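Local coordinates for integral membrane indolylacetylinositol arabinosyltransferase EmbB (Mycolicibacterium smegmatis MC2 155, PDB 7BVC), which probably catalyses the transfer of arabinose units that builds the arabinan of cell-wall arabinogalactan, and is bound here by ethambutol, at residues D772-R784 with Y905-R917. Sequence-based numbering, arbitrary orientation.
Sequences DGVPDRIIAEAIR and YDVGPTPSWRNLR
W913 N donates to I779 O at 3.1 Å, nearly straight at 175°. W913 O accepts from E781 N, also at 3.1 Å but more bent (141°). One residue thus bonds to the two neighbours of A780, the pattern of a single parallel-type bridge, with A780 CA and W913 CA 4.6 Å apart. W913 is the residue most covered by the other segment. With CG beside the backbone N and anti to the carbonyl carbon (chi1 -82°), its indole reaches the I778 side chain, whose CG2 lies 3.4 Å from W913 CD1. The approach is oblique, and the two side chains cross at about a right angle. I778 O meets the indole edge in plane, with I778 O 3.7 Å from W913 CD1, while V774 CG1 adds a looser contact near W913 CZ2. Beyond the bridge, S912 CB packs on the carbonyls of I779 and A782. I783 crosses P911 at a steep angle, its CD1 3.8 Å from P911 CD, and P909 CG lies against the E781 backbone. W913 also touches A865, and R914 pairs through its backbone with A864, so strand 860-866 lies beside this strand. Strand 914-918 is outermost in its four-stranded antiparallel sheet, and the long loop between strands 737-739 and 826-827 meets the chain at W913, within the C-terminal domain. The chemistry implies that two backbone bonds fix W913 against A780 in one isolated bridge, while tryptophan, isoleucine and proline carbons supply most of the remaining contact, with no salt bridge between the two segments.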
loop_
_atom_site.group_PDB
_atom_site.type_symbol
_atom_site.label_atom_id
_atom_site.label_comp_id
_atom_site.label_asym_id
_atom_site.label_seq_id
_atom_site.Cartn_x
_atom_site.Cartn_y
_atom_site.Cartn_z
ATOM N N ASP B 772 22.719 -27.885 24.424
ATOM C CA ASP B 772 22.202 -26.521 24.519
ATOM C C ASP B 772 22.801 -25.645 23.418
ATOM O O ASP B 772 23.512 -24.672 23.665
ATOM C CB ASP B 772 22.475 -25.946 25.906
ATOM C CG ASP B 772 23.892 -26.204 26.376
ATOM O OD1 ASP B 772 24.675 -26.803 25.611
ATOM O OD2 ASP B 772 24.221 -25.809 27.513
ATOM N N GLY B 773 22.488 -26.015 22.179
ATOM C CA GLY B 773 22.961 -25.290 21.017
ATOM C C GLY B 773 21.843 -24.560 20.305
ATOM O O GLY B 773 21.774 -24.557 19.073
ATOM N N VAL B 774 20.950 -23.951 21.079
ATOM C CA VAL B 774 19.789 -23.243 20.546
ATOM C C VAL B 774 19.868 -21.795 21.011
ATOM O O VAL B 774 20.393 -21.528 22.101
ATOM C CB VAL B 774 18.480 -23.913 21.001
ATOM C CG1 VAL B 774 17.288 -23.383 20.221
ATOM C CG2 VAL B 774 18.578 -25.423 20.867
ATOM N N PRO B 775 19.374 -20.827 20.234
ATOM C CA PRO B 775 19.309 -19.448 20.734
ATOM C C PRO B 775 18.315 -19.293 21.873
ATOM O O PRO B 775 17.710 -20.271 22.322
ATOM C CB PRO B 775 18.881 -18.647 19.499
ATOM C CG PRO B 775 19.364 -19.450 18.356
ATOM C CD PRO B 775 19.204 -20.882 18.773
ATOM N N ASP B 776 18.137 -18.062 22.352
ATOM C CA ASP B 776 17.377 -17.843 23.582
ATOM C C ASP B 776 15.870 -17.934 23.346
ATOM O O ASP B 776 15.188 -18.784 23.927
ATOM C CB ASP B 776 17.753 -16.487 24.184
ATOM C CG ASP B 776 19.207 -16.422 24.601
ATOM O OD1 ASP B 776 19.922 -17.428 24.417
ATOM O OD2 ASP B 776 19.635 -15.365 25.110
ATOM N N ARG B 777 15.334 -17.059 22.495
ATOM C CA ARG B 777 13.888 -16.915 22.337
ATOM C C ARG B 777 13.433 -17.650 21.079
ATOM O O ARG B 777 13.186 -17.058 20.028
ATOM C CB ARG B 777 13.507 -15.440 22.299
ATOM C CG ARG B 777 13.957 -14.655 23.519
ATOM C CD ARG B 777 13.338 -15.211 24.791
ATOM N NE ARG B 777 13.221 -14.198 25.835
ATOM C CZ ARG B 777 12.581 -14.383 26.985
ATOM N NH1 ARG B 777 12.523 -13.406 27.878
ATOM N NH2 ARG B 777 12.000 -15.546 27.242
ATOM N N ILE B 778 13.315 -18.970 21.198
ATOM C CA ILE B 778 12.811 -19.821 20.126
ATOM C C ILE B 778 11.543 -20.495 20.631
ATOM O O ILE B 778 11.578 -21.225 21.630
ATOM C CB ILE B 778 13.853 -20.857 19.677
ATOM C CG1 ILE B 778 15.137 -20.156 19.232
ATOM C CG2 ILE B 778 13.314 -21.688 18.532
ATOM C CD1 ILE B 778 15.009 -19.437 17.910
ATOM N N ILE B 779 10.429 -20.253 19.944
ATOM C CA ILE B 779 9.112 -20.670 20.401
ATOM C C ILE B 779 8.446 -21.517 19.321
ATOM O O ILE B 779 8.905 -21.590 18.182
ATOM C CB ILE B 779 8.226 -19.470 20.781
ATOM C CG1 ILE B 779 8.240 -18.435 19.658
ATOM C CG2 ILE B 779 8.704 -18.847 22.078
ATOM C CD1 ILE B 779 7.485 -17.183 19.985
ATOM N N ALA B 780 7.341 -22.155 19.701
ATOM C CA ALA B 780 6.636 -23.092 18.830
ATOM C C ALA B 780 5.795 -22.329 17.813
ATOM O O ALA B 780 4.851 -21.626 18.180
ATOM C CB ALA B 780 5.762 -24.030 19.657
ATOM N N GLU B 781 6.144 -22.474 16.533
ATOM C CA GLU B 781 5.336 -21.969 15.419
ATOM C C GLU B 781 5.107 -20.463 15.512
ATOM O O GLU B 781 4.001 -19.972 15.280
ATOM C CB GLU B 781 4.002 -22.711 15.328
ATOM C CG GLU B 781 4.139 -24.216 15.229
ATOM C CD GLU B 781 2.799 -24.919 15.195
ATOM O OE1 GLU B 781 1.787 -24.257 14.881
ATOM O OE2 GLU B 781 2.755 -26.133 15.483
ATOM N N ALA B 782 6.160 -19.722 15.842
ATOM C CA ALA B 782 6.084 -18.269 15.910
ATOM C C ALA B 782 7.500 -17.710 15.898
ATOM O O ALA B 782 8.485 -18.451 15.925
ATOM C CB ALA B 782 5.313 -17.810 17.149
ATOM N N ILE B 783 7.595 -16.383 15.860
ATOM C CA ILE B 783 8.879 -15.694 15.891
ATOM C C ILE B 783 8.796 -14.580 16.925
ATOM O O ILE B 783 8.219 -13.519 16.663
ATOM C CB ILE B 783 9.261 -15.145 14.504
ATOM C CG1 ILE B 783 9.411 -16.289 13.498
ATOM C CG2 ILE B 783 10.548 -14.342 14.581
ATOM C CD1 ILE B 783 9.619 -15.828 12.076
ATOM N N ARG B 784 9.355 -14.820 18.108
ATOM C CA ARG B 784 9.239 -13.864 19.202
ATOM C C ARG B 784 9.985 -12.580 18.877
ATOM O O ARG B 784 11.183 -12.602 18.580
ATOM C CB ARG B 784 9.773 -14.470 20.496
ATOM C CG ARG B 784 9.421 -13.654 21.725
ATOM C CD ARG B 784 10.358 -13.938 22.880
ATOM N NE ARG B 784 9.922 -13.289 24.113
ATOM C CZ ARG B 784 10.084 -11.997 24.378
ATOM N NH1 ARG B 784 9.654 -11.499 25.529
ATOM N NH2 ARG B 784 10.679 -11.203 23.499
ATOM N N TYR B 905 8.452 -32.552 5.126
ATOM C CA TYR B 905 7.362 -31.675 4.710
ATOM C C TYR B 905 7.336 -30.486 5.664
ATOM O O TYR B 905 6.695 -30.539 6.718
ATOM C CB TYR B 905 6.028 -32.417 4.724
ATOM C CG TYR B 905 5.695 -33.146 3.448
ATOM C CD1 TYR B 905 5.442 -32.453 2.274
ATOM C CD2 TYR B 905 5.610 -34.530 3.421
ATOM C CE1 TYR B 905 5.128 -33.120 1.108
ATOM C CE2 TYR B 905 5.298 -35.205 2.262
ATOM C CZ TYR B 905 5.060 -34.498 1.109
ATOM O OH TYR B 905 4.749 -35.174 -0.046
ATOM N N ASP B 906 8.033 -29.414 5.297
ATOM C CA ASP B 906 8.047 -28.209 6.114
ATOM C C ASP B 906 6.840 -27.337 5.800
ATOM O O ASP B 906 6.506 -27.112 4.635
ATOM C CB ASP B 906 9.335 -27.419 5.886
ATOM C CG ASP B 906 10.551 -28.108 6.470
ATOM O OD1 ASP B 906 10.396 -28.836 7.468
ATOM O OD2 ASP B 906 11.661 -27.923 5.936
ATOM N N VAL B 907 6.172 -26.861 6.850
ATOM C CA VAL B 907 5.021 -25.985 6.678
ATOM C C VAL B 907 5.177 -24.745 7.553
ATOM O O VAL B 907 4.594 -23.692 7.268
ATOM C CB VAL B 907 3.711 -26.735 6.994
ATOM C CG1 VAL B 907 3.618 -27.053 8.475
ATOM C CG2 VAL B 907 2.508 -25.941 6.523
ATOM N N GLY B 908 5.986 -24.853 8.608
ATOM C CA GLY B 908 6.070 -23.811 9.604
ATOM C C GLY B 908 6.998 -22.689 9.193
ATOM O O GLY B 908 7.576 -22.675 8.100
ATOM N N PRO B 909 7.151 -21.710 10.095
ATOM C CA PRO B 909 8.044 -20.576 9.814
ATOM C C PRO B 909 9.505 -20.994 9.750
ATOM O O PRO B 909 9.832 -22.162 9.978
ATOM C CB PRO B 909 7.782 -19.617 10.984
ATOM C CG PRO B 909 6.485 -20.070 11.581
ATOM C CD PRO B 909 6.445 -21.547 11.377
ATOM N N THR B 910 10.401 -20.043 9.443
ATOM C CA THR B 910 11.791 -20.416 9.181
ATOM C C THR B 910 12.538 -20.815 10.450
ATOM O O THR B 910 13.019 -21.959 10.527
ATOM C CB THR B 910 12.501 -19.300 8.412
ATOM O OG1 THR B 910 11.653 -18.826 7.359
ATOM C CG2 THR B 910 13.804 -19.809 7.817
ATOM N N PRO B 911 12.680 -19.962 11.464
ATOM C CA PRO B 911 13.519 -20.325 12.615
ATOM C C PRO B 911 12.777 -20.933 13.797
ATOM O O PRO B 911 13.409 -21.175 14.829
ATOM C CB PRO B 911 14.127 -18.971 13.016
ATOM C CG PRO B 911 13.260 -17.903 12.332
ATOM C CD PRO B 911 12.129 -18.610 11.651
ATOM N N SER B 912 11.480 -21.193 13.686
ATOM C CA SER B 912 10.678 -21.593 14.835
ATOM C C SER B 912 10.882 -23.076 15.138
ATOM O O SER B 912 11.640 -23.779 14.466
ATOM C CB SER B 912 9.210 -21.274 14.580
ATOM O OG SER B 912 8.712 -22.032 13.493
ATOM N N TRP B 913 10.194 -23.567 16.166
ATOM C CA TRP B 913 10.085 -24.992 16.442
ATOM C C TRP B 913 8.886 -25.518 15.667
ATOM O O TRP B 913 7.773 -25.007 15.824
ATOM C CB TRP B 913 9.899 -25.256 17.936
ATOM C CG TRP B 913 11.156 -25.265 18.757
ATOM C CD1 TRP B 913 11.538 -24.332 19.674
ATOM C CD2 TRP B 913 12.176 -26.272 18.762
ATOM N NE1 TRP B 913 12.739 -24.685 20.237
ATOM C CE2 TRP B 913 13.151 -25.873 19.695
ATOM C CE3 TRP B 913 12.362 -27.466 18.061
ATOM C CZ2 TRP B 913 14.294 -26.625 19.945
ATOM C CZ3 TRP B 913 13.497 -28.212 18.312
ATOM C CH2 TRP B 913 14.449 -27.789 19.245
ATOM N N ARG B 914 9.103 -26.535 14.835
ATOM C CA ARG B 914 8.047 -27.040 13.972
ATOM C C ARG B 914 8.176 -28.549 13.850
ATOM O O ARG B 914 9.065 -29.172 14.439
ATOM C CB ARG B 914 8.098 -26.377 12.593
ATOM C CG ARG B 914 9.480 -26.352 11.978
ATOM C CD ARG B 914 9.500 -25.504 10.727
ATOM N NE ARG B 914 10.817 -25.480 10.104
ATOM C CZ ARG B 914 11.768 -24.610 10.412
ATOM N NH1 ARG B 914 11.548 -23.691 11.339
ATOM N NH2 ARG B 914 12.939 -24.654 9.793
ATOM N N ASN B 915 7.275 -29.134 13.069
ATOM C CA ASN B 915 7.217 -30.573 12.857
ATOM C C ASN B 915 7.596 -30.892 11.418
ATOM O O ASN B 915 7.052 -30.297 10.482
ATOM C CB ASN B 915 5.817 -31.109 13.163
ATOM C CG ASN B 915 5.578 -31.306 14.644
ATOM O OD1 ASN B 915 6.489 -31.657 15.390
ATOM N ND2 ASN B 915 4.345 -31.084 15.079
ATOM N N LEU B 916 8.524 -31.828 11.248
ATOM C CA LEU B 916 8.900 -32.353 9.947
ATOM C C LEU B 916 8.157 -33.664 9.745
ATOM O O LEU B 916 8.227 -34.554 10.600
ATOM C CB LEU B 916 10.409 -32.587 9.855
ATOM C CG LEU B 916 11.365 -31.600 10.531
ATOM C CD1 LEU B 916 12.809 -31.960 10.223
ATOM C CD2 LEU B 916 11.076 -30.167 10.131
ATOM N N ARG B 917 7.454 -33.773 8.620
ATOM C CA ARG B 917 6.568 -34.894 8.340
ATOM C C ARG B 917 7.239 -35.881 7.395
ATOM O O ARG B 917 7.909 -35.485 6.438
ATOM C CB ARG B 917 5.255 -34.412 7.717
ATOM C CG ARG B 917 4.319 -33.674 8.662
ATOM C CD ARG B 917 4.641 -32.192 8.710
ATOM N NE ARG B 917 3.727 -31.454 9.575
ATOM C CZ ARG B 917 2.743 -30.683 9.131
ATOM N NH1 ARG B 917 2.543 -30.547 7.828
ATOM N NH2 ARG B 917 1.957 -30.046 9.987
#